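Local atomic coordinates of aromatic-L-amino-acid decarboxylase (Catharanthus roseus, PDB entry 6EEW), a protein that catalyses the pyridoxal-phosphate-dependent decarboxylation of L-tryptophan to tryptamine and of 5-hydroxy-L-tryptophan to serotonin, working as a homodimer. Residues E46-V54 and L449-M457; V105-E113 and L376-Y385. One frame throughout, in Å; residues are numbered along the deposited sequence. Where two conformers were deposited one is given.

Interaction 1. Residues E46-V54 and L449-M457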
loop_
_atom_site.group_PDB
_atom_site.type_symbol
_atom_site.label_atom_id
_atom_site.label_comp_id
_atom_site.label_asym_id
_atom_site.label_seq_id
_atom_site.Cartn_x
_atom_site.Cartn_y
_atom_site.Cartn_z
ATOM N N GLU A 46 21.157 -1.147 19.604
ATOM C CA GLU A 46 21.569 -2.347 20.324
ATOM C C GLU A 46 21.503 -2.139 21.825
ATOM O O GLU A 46 21.399 -3.110 22.582
ATOM C CB GLU A 46 22.990 -2.751 19.923
ATOM C CG GLU A 46 23.502 -3.992 20.638
ATOM C CD GLU A 46 24.847 -4.470 20.108
ATOM O OE1 GLU A 46 25.307 -3.948 19.069
ATOM O OE2 GLU A 46 25.448 -5.370 20.732
ATOM N N THR A 47 21.524 -0.884 22.264
ATOM C CA THR A 47 21.471 -0.538 23.674
ATOM C C THR A 47 20.064 -0.646 24.245
ATOM O O THR A 47 19.907 -0.906 25.443
ATOM C CB THR A 47 22.007 0.881 23.863
ATOM O OG1 THR A 47 23.443 0.860 23.850
ATOM C CG2 THR A 47 21.479 1.502 25.151
ATOM N N TYR A 48 19.041 -0.437 23.427
ATOM C CA TYR A 48 17.691 -0.449 23.952
ATOM C C TYR A 48 17.219 -1.886 24.146
ATOM O O TYR A 48 17.704 -2.800 23.479
ATOM C CB TYR A 48 16.735 0.271 23.005
ATOM C CG TYR A 48 17.198 1.633 22.524
ATOM C CD1 TYR A 48 18.042 2.420 23.294
ATOM C CD2 TYR A 48 16.759 2.142 21.310
ATOM C CE1 TYR A 48 18.460 3.664 22.847
ATOM C CE2 TYR A 48 17.167 3.380 20.859
ATOM C CZ TYR A 48 18.017 4.138 21.631
ATOM O OH TYR A 48 18.424 5.376 21.185
ATOM N N PRO A 49 16.284 -2.120 25.062
ATOM C CA PRO A 49 15.642 -3.438 25.106
ATOM C C PRO A 49 14.961 -3.715 23.777
ATOM O O PRO A 49 14.291 -2.845 23.211
ATOM C CB PRO A 49 14.632 -3.308 26.254
ATOM C CG PRO A 49 14.414 -1.827 26.411
ATOM C CD PRO A 49 15.705 -1.175 26.033
ATOM N N VAL A 50 15.157 -4.927 23.256
ATOM C CA VAL A 50 14.617 -5.243 21.937
ATOM C C VAL A 50 13.093 -5.173 21.966
ATOM O O VAL A 50 12.466 -4.429 21.203
ATOM C CB VAL A 50 15.106 -6.620 21.460
ATOM C CG1 VAL A 50 14.620 -6.891 20.046
ATOM C CG2 VAL A 50 16.618 -6.708 21.541
ATOM N N LEU A 51 12.487 -5.958 22.849
ATOM C CA LEU A 51 11.043 -6.002 23.024
ATOM C C LEU A 51 10.666 -5.068 24.167
ATOM O O LEU A 51 11.366 -5.013 25.184
ATOM C CB LEU A 51 10.603 -7.437 23.331
ATOM C CG LEU A 51 9.131 -7.835 23.231
ATOM C CD1 LEU A 51 8.631 -7.723 21.793
ATOM C CD2 LEU A 51 8.927 -9.238 23.774
ATOM N N SER A 52 9.567 -4.335 23.999
ATOM C CA SER A 52 9.173 -3.308 24.956
ATOM C C SER A 52 8.330 -3.891 26.090
ATOM O O SER A 52 7.631 -4.892 25.920
ATOM C CB SER A 52 8.398 -2.193 24.258
ATOM O OG SER A 52 8.124 -1.149 25.169
ATOM N N GLU A 53 8.391 -3.237 27.251
ATOM C CA GLU A 53 7.675 -3.671 28.450
ATOM C C GLU A 53 6.392 -2.885 28.744
ATOM O O GLU A 53 5.755 -3.131 29.776
ATOM C CB GLU A 53 8.611 -3.589 29.665
ATOM C CG GLU A 53 9.742 -4.625 29.669
ATOM C CD GLU A 53 9.288 -6.009 30.114
ATOM O OE1 GLU A 53 8.125 -6.150 30.555
ATOM O OE2 GLU A 53 10.098 -6.958 30.023
ATOM N N VAL A 54 5.979 -1.960 27.874
ATOM C CA VAL A 54 4.812 -1.147 28.191
ATOM C C VAL A 54 3.562 -2.024 28.268
ATOM O O VAL A 54 3.477 -3.088 27.643
ATOM C CB VAL A 54 4.626 -0.025 27.156
ATOM C CG1 VAL A 54 5.872 0.854 27.091
ATOM C CG2 VAL A 54 4.285 -0.592 25.792
ATOM N N LEU A 449 14.287 -15.587 27.818
ATOM C CA LEU A 449 15.091 -14.935 26.792
ATOM C C LEU A 449 14.545 -13.552 26.484
ATOM O O LEU A 449 15.267 -12.551 26.554
ATOM C CB LEU A 449 15.121 -15.791 25.527
ATOM C CG LEU A 449 15.966 -17.061 25.601
ATOM C CD1 LEU A 449 15.629 -17.961 24.434
ATOM C CD2 LEU A 449 17.445 -16.713 25.596
ATOM N N ASN A 450 13.249 -13.480 26.173
ATOM C CA ASN A 450 12.671 -12.207 25.756
ATOM C C ASN A 450 12.647 -11.210 26.907
ATOM O O ASN A 450 12.860 -10.008 26.701
ATOM C CB ASN A 450 11.280 -12.433 25.176
ATOM C CG ASN A 450 11.322 -13.097 23.812
ATOM O OD1 ASN A 450 12.273 -12.920 23.045
ATOM N ND2 ASN A 450 10.295 -13.872 23.502
ATOM N N SER A 451 12.401 -11.690 28.126
ATOM C CA SER A 451 12.414 -10.822 29.294
ATOM C C SER A 451 13.778 -10.196 29.522
ATOM O O SER A 451 13.864 -9.138 30.156
ATOM C CB SER A 451 11.998 -11.617 30.531
ATOM O OG SER A 451 10.706 -12.171 30.357
ATOM N N THR A 452 14.842 -10.827 29.022
ATOM C CA THR A 452 16.168 -10.223 29.127
ATOM C C THR A 452 16.215 -8.799 28.591
ATOM O O THR A 452 16.986 -7.971 29.090
ATOM C CB THR A 452 17.190 -11.055 28.360
ATOM O OG1 THR A 452 17.297 -12.345 28.964
ATOM C CG2 THR A 452 18.548 -10.364 28.365
ATOM N N GLY A 453 15.405 -8.492 27.581
ATOM C CA GLY A 453 15.566 -7.270 26.829
ATOM C C GLY A 453 16.715 -7.284 25.844
ATOM O O GLY A 453 16.772 -6.405 24.970
ATOM N N ARG A 454 17.628 -8.254 25.946
ATOM C CA ARG A 454 18.793 -8.328 25.077
ATOM C C ARG A 454 18.567 -9.193 23.845
ATOM O O ARG A 454 19.512 -9.410 23.084
ATOM C CB ARG A 454 20.012 -8.852 25.839
ATOM C CG ARG A 454 20.456 -8.009 27.012
ATOM C CD ARG A 454 21.603 -8.707 27.747
ATOM N NE ARG A 454 22.778 -8.857 26.886
ATOM C CZ ARG A 454 23.848 -8.066 26.916
ATOM N NH1 ARG A 454 23.917 -7.056 27.776
ATOM N NH2 ARG A 454 24.858 -8.288 26.082
ATOM N N VAL A 455 17.353 -9.701 23.639
ATOM C CA VAL A 455 17.052 -10.544 22.489
ATOM C C VAL A 455 15.542 -10.629 22.354
ATOM O O VAL A 455 14.811 -10.522 23.341
ATOM C CB VAL A 455 17.695 -11.949 22.628
ATOM C CG1 VAL A 455 17.206 -12.644 23.880
ATOM C CG2 VAL A 455 17.371 -12.801 21.415
ATOM N N TYR A 456 15.073 -10.808 21.122
ATOM C CA TYR A 456 13.668 -11.086 20.854
ATOM C C TYR A 456 13.585 -12.258 19.894
ATOM O O TYR A 456 14.087 -12.175 18.766
ATOM C CB TYR A 456 12.956 -9.865 20.265
ATOM C CG TYR A 456 11.467 -10.061 20.060
ATOM C CD1 TYR A 456 10.738 -10.931 20.868
ATOM C CD2 TYR A 456 10.788 -9.376 19.060
ATOM C CE1 TYR A 456 9.364 -11.113 20.683
ATOM C CE2 TYR A 456 9.418 -9.553 18.866
ATOM C CZ TYR A 456 8.712 -10.422 19.680
ATOM O OH TYR A 456 7.355 -10.598 19.498
ATOM N N MET A 457 12.909 -13.319 20.322
ATOM C CA MET A 457 12.624 -14.472 19.483
ATOM C C MET A 457 11.164 -14.826 19.667
ATOM O O MET A 457 10.618 -14.683 20.767
ATOM C CB MET A 457 13.490 -15.697 19.827
ATOM C CG MET A 457 14.978 -15.472 19.718
ATOM S SD MET A 457 15.954 -16.740 20.563
ATOM C CE MET A 457 15.181 -18.254 20.009
#
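Leu51 lays a methyl group over the ring of Tyr456. Leu51 CD1 stands 3.5 Å from the Tyr456 ring centroid and 14° off the ring normal, a CH-pi contact over the face. The other methyl, Leu51 CD2, reaches 3.6 Å from Tyr456 CE1, so both branches of the fork rest on the tyrosine. In Tyr456, CG is anti to the backbone N (chi1 -176°), which carries the ring under Leu51. Val50 packs beside it, with Val50 CG1 3.4 Å from Tyr456 CB. Val50 CG2 turns to the backbone instead and lies 3.7 Å from Val455 N. One backbone bond ties the two segments: Val50 N donates to Gly453 O at 2.8 Å, nearly straight at 162°. Pro49 CA adds a CA-H...O contact to the same oxygen. Gly453 has positive phi, and a side chain there would press on Pro49 CB. This part is tight. The other side is loose and faces solvent: Glu53 OE2 comes no nearer than 4.4 Å to Ser451 O, and Ser451 OG bonds to Asp447 O of its own helix. Asn450 braces the turn, since its OD1 accepts from Met457 N and its ND2 donates to Met457 O. The arrangement is a loop packed on the C-terminal end of helix 438-451, where a positive-phi glycine follows the helix and leads the chain toward strand 459-462 of the four-stranded antiparallel sheet.

Interaction 2. Residues V105-E113 and L376-Y385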
loop_
_atom_site.group_PDB
_atom_site.type_symbol
_atom_site.label_atom_id
_atom_site.label_comp_id
_atom_site.label_asym_id
_atom_site.label_seq_id
_atom_site.Cartn_x
_atom_site.Cartn_y
_atom_site.Cartn_z
ATOM N N VAL A 105 17.370 -3.793 5.644
ATOM C CA VAL A 105 17.426 -2.422 5.151
ATOM C C VAL A 105 18.827 -2.134 4.620
ATOM O O VAL A 105 19.745 -2.943 4.755
ATOM C CB VAL A 105 17.050 -1.402 6.246
ATOM C CG1 VAL A 105 15.654 -1.705 6.808
ATOM C CG2 VAL A 105 18.103 -1.393 7.359
ATOM N N SER A 106 18.974 -0.962 3.998
ATOM C CA SER A 106 20.245 -0.499 3.454
ATOM C C SER A 106 20.147 0.998 3.186
ATOM O O SER A 106 19.089 1.504 2.812
ATOM C CB SER A 106 20.615 -1.218 2.156
ATOM O OG SER A 106 19.759 -0.797 1.100
ATOM N N SER A 107 21.279 1.690 3.296
ATOM C CA SER A 107 21.249 3.126 3.066
ATOM C C SER A 107 20.860 3.465 1.631
ATOM O O SER A 107 20.183 4.475 1.399
ATOM C CB SER A 107 22.592 3.751 3.429
ATOM O OG SER A 107 23.630 3.184 2.679
ATOM N N ALA A 108 21.263 2.647 0.654
ATOM C CA ALA A 108 20.835 2.914 -0.721
ATOM C C ALA A 108 19.318 2.944 -0.808
ATOM O O ALA A 108 18.734 3.841 -1.439
ATOM C CB ALA A 108 21.403 1.878 -1.688
ATOM N N ALA A 109 18.659 1.995 -0.141
ATOM C CA ALA A 109 17.202 1.959 -0.165
ATOM C C ALA A 109 16.611 3.151 0.574
ATOM O O ALA A 109 15.573 3.683 0.173
ATOM C CB ALA A 109 16.692 0.651 0.437
ATOM N N PHE A 110 17.243 3.578 1.664
ATOM C CA PHE A 110 16.734 4.739 2.381
ATOM C C PHE A 110 16.819 5.993 1.527
ATOM O O PHE A 110 15.917 6.838 1.562
ATOM C CB PHE A 110 17.492 4.942 3.682
ATOM C CG PHE A 110 16.825 5.895 4.602
ATOM C CD1 PHE A 110 15.705 5.505 5.323
ATOM C CD2 PHE A 110 17.301 7.189 4.747
ATOM C CE1 PHE A 110 15.074 6.397 6.188
ATOM C CE2 PHE A 110 16.677 8.087 5.610
ATOM C CZ PHE A 110 15.569 7.690 6.332
ATOM N N LEU A 111 17.902 6.135 0.761
ATOM C CA LEU A 111 17.975 7.235 -0.184
ATOM C C LEU A 111 16.845 7.136 -1.195
ATOM O O LEU A 111 16.218 8.143 -1.538
ATOM C CB LEU A 111 19.323 7.222 -0.893
ATOM C CG LEU A 111 20.541 7.386 0.027
ATOM C CD1 LEU A 111 21.803 7.489 -0.797
ATOM C CD2 LEU A 111 20.378 8.602 0.913
ATOM N N GLY A 112 16.557 5.920 -1.659
ATOM C CA GLY A 112 15.451 5.745 -2.589
ATOM C C GLY A 112 14.118 6.132 -1.979
ATOM O O GLY A 112 13.274 6.736 -2.638
ATOM N N GLU A 113 13.909 5.770 -0.718
ATOM C CA GLU A 113 12.692 6.152 -0.018
ATOM C C GLU A 113 12.581 7.666 0.100
ATOM O O GLU A 113 11.540 8.250 -0.228
ATOM C CB GLU A 113 12.656 5.495 1.358
ATOM C CG GLU A 113 12.140 4.065 1.310
ATOM C CD GLU A 113 10.605 3.992 1.215
ATOM O OE1 GLU A 113 9.942 5.040 1.415
ATOM O OE2 GLU A 113 10.061 2.894 0.937
ATOM N N LEU A 376 12.228 3.198 -7.581
ATOM C CA LEU A 376 13.464 3.960 -7.439
ATOM C C LEU A 376 14.396 3.306 -6.429
ATOM O O LEU A 376 15.591 3.124 -6.688
ATOM C CB LEU A 376 13.146 5.388 -6.999
ATOM C CG LEU A 376 14.323 6.352 -6.876
ATOM C CD1 LEU A 376 14.940 6.675 -8.266
ATOM C CD2 LEU A 376 13.907 7.626 -6.122
ATOM N N LYS A 377 13.872 2.974 -5.253
ATOM C CA LYS A 377 14.742 2.434 -4.223
ATOM C C LYS A 377 15.284 1.064 -4.619
ATOM O O LYS A 377 16.436 0.751 -4.309
ATOM C CB LYS A 377 13.992 2.385 -2.889
ATOM C CG LYS A 377 12.833 1.395 -2.833
ATOM C CD LYS A 377 12.276 1.337 -1.415
ATOM C CE LYS A 377 11.027 0.474 -1.306
ATOM N NZ LYS A 377 10.504 0.407 0.120
ATOM N N LEU A 378 14.498 0.250 -5.334
ATOM C CA LEU A 378 15.025 -1.033 -5.810
ATOM C C LEU A 378 16.170 -0.823 -6.795
ATOM O O LEU A 378 17.216 -1.481 -6.704
ATOM C CB LEU A 378 13.932 -1.861 -6.474
ATOM C CG LEU A 378 13.060 -2.789 -5.635
ATOM C CD1 LEU A 378 12.338 -3.744 -6.589
ATOM C CD2 LEU A 378 13.883 -3.552 -4.596
ATOM N N TRP A 379 15.962 0.062 -7.775
ATOM C CA TRP A 379 17.022 0.436 -8.703
ATOM C C TRP A 379 18.277 0.850 -7.956
ATOM O O TRP A 379 19.384 0.411 -8.290
ATOM C CB TRP A 379 16.533 1.563 -9.603
ATOM C CG TRP A 379 17.438 1.938 -10.734
ATOM C CD1 TRP A 379 17.974 1.107 -11.671
ATOM C CD2 TRP A 379 17.861 3.267 -11.087
ATOM N NE1 TRP A 379 18.732 1.833 -12.572
ATOM C CE2 TRP A 379 18.670 3.160 -12.235
ATOM C CE3 TRP A 379 17.642 4.536 -10.531
ATOM C CZ2 TRP A 379 19.251 4.272 -12.841
ATOM C CZ3 TRP A 379 18.220 5.637 -11.132
ATOM C CH2 TRP A 379 19.016 5.499 -12.275
ATOM N N LEU A 380 18.126 1.713 -6.947
ATOM C CA LEU A 380 19.300 2.156 -6.208
ATOM C C LEU A 380 19.944 0.997 -5.470
ATOM O O LEU A 380 21.163 0.941 -5.384
ATOM C CB LEU A 380 18.953 3.275 -5.225
ATOM C CG LEU A 380 19.155 4.716 -5.724
ATOM C CD1 LEU A 380 18.351 4.916 -7.004
ATOM C CD2 LEU A 380 18.728 5.725 -4.670
ATOM N N ILE A 381 19.161 0.043 -4.974
ATOM C CA ILE A 381 19.754 -1.110 -4.295
ATOM C C ILE A 381 20.626 -1.905 -5.263
ATOM O O ILE A 381 21.815 -2.172 -5.010
ATOM C CB ILE A 381 18.648 -1.997 -3.700
ATOM C CG1 ILE A 381 17.863 -1.251 -2.623
ATOM C CG2 ILE A 381 19.231 -3.305 -3.169
ATOM C CD1 ILE A 381 16.668 -2.045 -2.096
ATOM N N LEU A 382 20.029 -2.309 -6.381
ATOM C CA LEU A 382 20.749 -3.079 -7.381
ATOM C C LEU A 382 22.005 -2.345 -7.839
ATOM O O LEU A 382 23.109 -2.909 -7.827
ATOM C CB LEU A 382 19.816 -3.389 -8.546
ATOM C CG LEU A 382 18.686 -4.226 -7.954
ATOM C CD1 LEU A 382 17.537 -4.336 -8.933
ATOM C CD2 LEU A 382 19.217 -5.601 -7.594
ATOM N N ARG A 383 21.861 -1.079 -8.227
ATOM C CA ARG A 383 23.011 -0.342 -8.740
ATOM C C ARG A 383 24.079 -0.107 -7.674
ATOM O O ARG A 383 25.271 -0.092 -7.994
ATOM C CB ARG A 383 22.573 0.992 -9.338
ATOM C CG ARG A 383 21.867 0.852 -10.663
ATOM C CD ARG A 383 21.834 2.183 -11.410
ATOM N NE ARG A 383 23.163 2.616 -11.800
ATOM C CZ ARG A 383 23.437 3.789 -12.371
ATOM N NH1 ARG A 383 22.474 4.678 -12.616
ATOM N NH2 ARG A 383 24.669 4.067 -12.710
ATOM N N SER A 384 23.679 0.075 -6.412
ATOM C CA SER A 384 24.639 0.483 -5.398
ATOM C C SER A 384 25.415 -0.693 -4.825
ATOM O O SER A 384 26.538 -0.507 -4.344
ATOM C CB SER A 384 23.913 1.232 -4.282
ATOM O OG SER A 384 23.022 2.203 -4.818
ATOM N N TYR A 385 24.849 -1.900 -4.863
ATOM C CA TYR A 385 25.519 -3.061 -4.303
ATOM C C TYR A 385 25.971 -4.087 -5.331
ATOM O O TYR A 385 27.042 -4.681 -5.152
ATOM C CB TYR A 385 24.618 -3.721 -3.251
ATOM C CG TYR A 385 24.299 -2.722 -2.158
ATOM C CD1 TYR A 385 25.310 -1.941 -1.603
ATOM C CD2 TYR A 385 23.002 -2.520 -1.708
ATOM C CE1 TYR A 385 25.039 -1.006 -0.614
ATOM C CE2 TYR A 385 22.723 -1.589 -0.717
ATOM C CZ TYR A 385 23.741 -0.836 -0.170
ATOM O OH TYR A 385 23.465 0.100 0.811
#
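Two nearly antiparallel helices, 107-113 and 376-385, pack here inside the pyridoxal-dependent decarboxylase domain. Their axes come within 7.6 Å at an angle of 152°. Small residues permit this closeness. Ala108 is a knob in a hole formed by Leu380, Ile381, Ser384 and Tyr385, and Ala108 CB lies 3.7 Å from Ser384 CB. At Gly112 the backbones nearly touch: Gly112 CA is 3.8 Å from Lys377 CA, and a CB there would clash with that atom. Leu380 CD2 packs against the backbone there, near both Ala108 O and Gly112 N. On the flank, Ala109 CB meets Ile381 CD1 at 3.7 Å.

The N-terminus of helix 107-113 is capped by Ser106, whose OG accepts from Ala109 N. That OG also lies at the edge of the Tyr385 ring, in its plane. Tyr385 OH accepts a weak bond from Ala108 N at 3.4 Å.

At the other end Lys377 forms a salt bridge, Lys377 NZ to Glu113 OE2, at 2.7 Å. The lysine chain leaves with CG between the backbone N and the carbonyl carbon (chi1 67°) and is extended from there, running alongside Glu113. The carboxylate offers its anti lone pair. Tyr324 O and Asp326 O also accept from NZ. Replacing Glu113 by an alanine is likely to leave the buried ammonium without this counter-charge and less firmly held. The chemistry implies a close, largely apolar helix pair with a charged link at the Gly112 end, where the side chain of Lys377 is about 6 Å from that of His318, a residue of the L-tryptophan site.

How the interactions relate
Interaction 2 is the core contact; interaction 1 is only partly buried and has a solvent side. They hold different elements. Interaction 1 joins the loop after helix 24-44 to the end of helix 438-451, whereas 105-113 and 376-385 pair two helices of the decarboxylase domain. The centres of the two interactions are about 29 Å apart and their nearest atoms about 13 Å, so they do not touch. Along the chain, both segments of interaction 2 fall between those of interaction 1. The chemistry follows the place. Interaction 1 relies on a backbone bond and an aliphatic group on an aromatic face, while the helices combine small-residue packing with a salt bridge from a buried lysine. The second subunit also packs extensively around interaction 2.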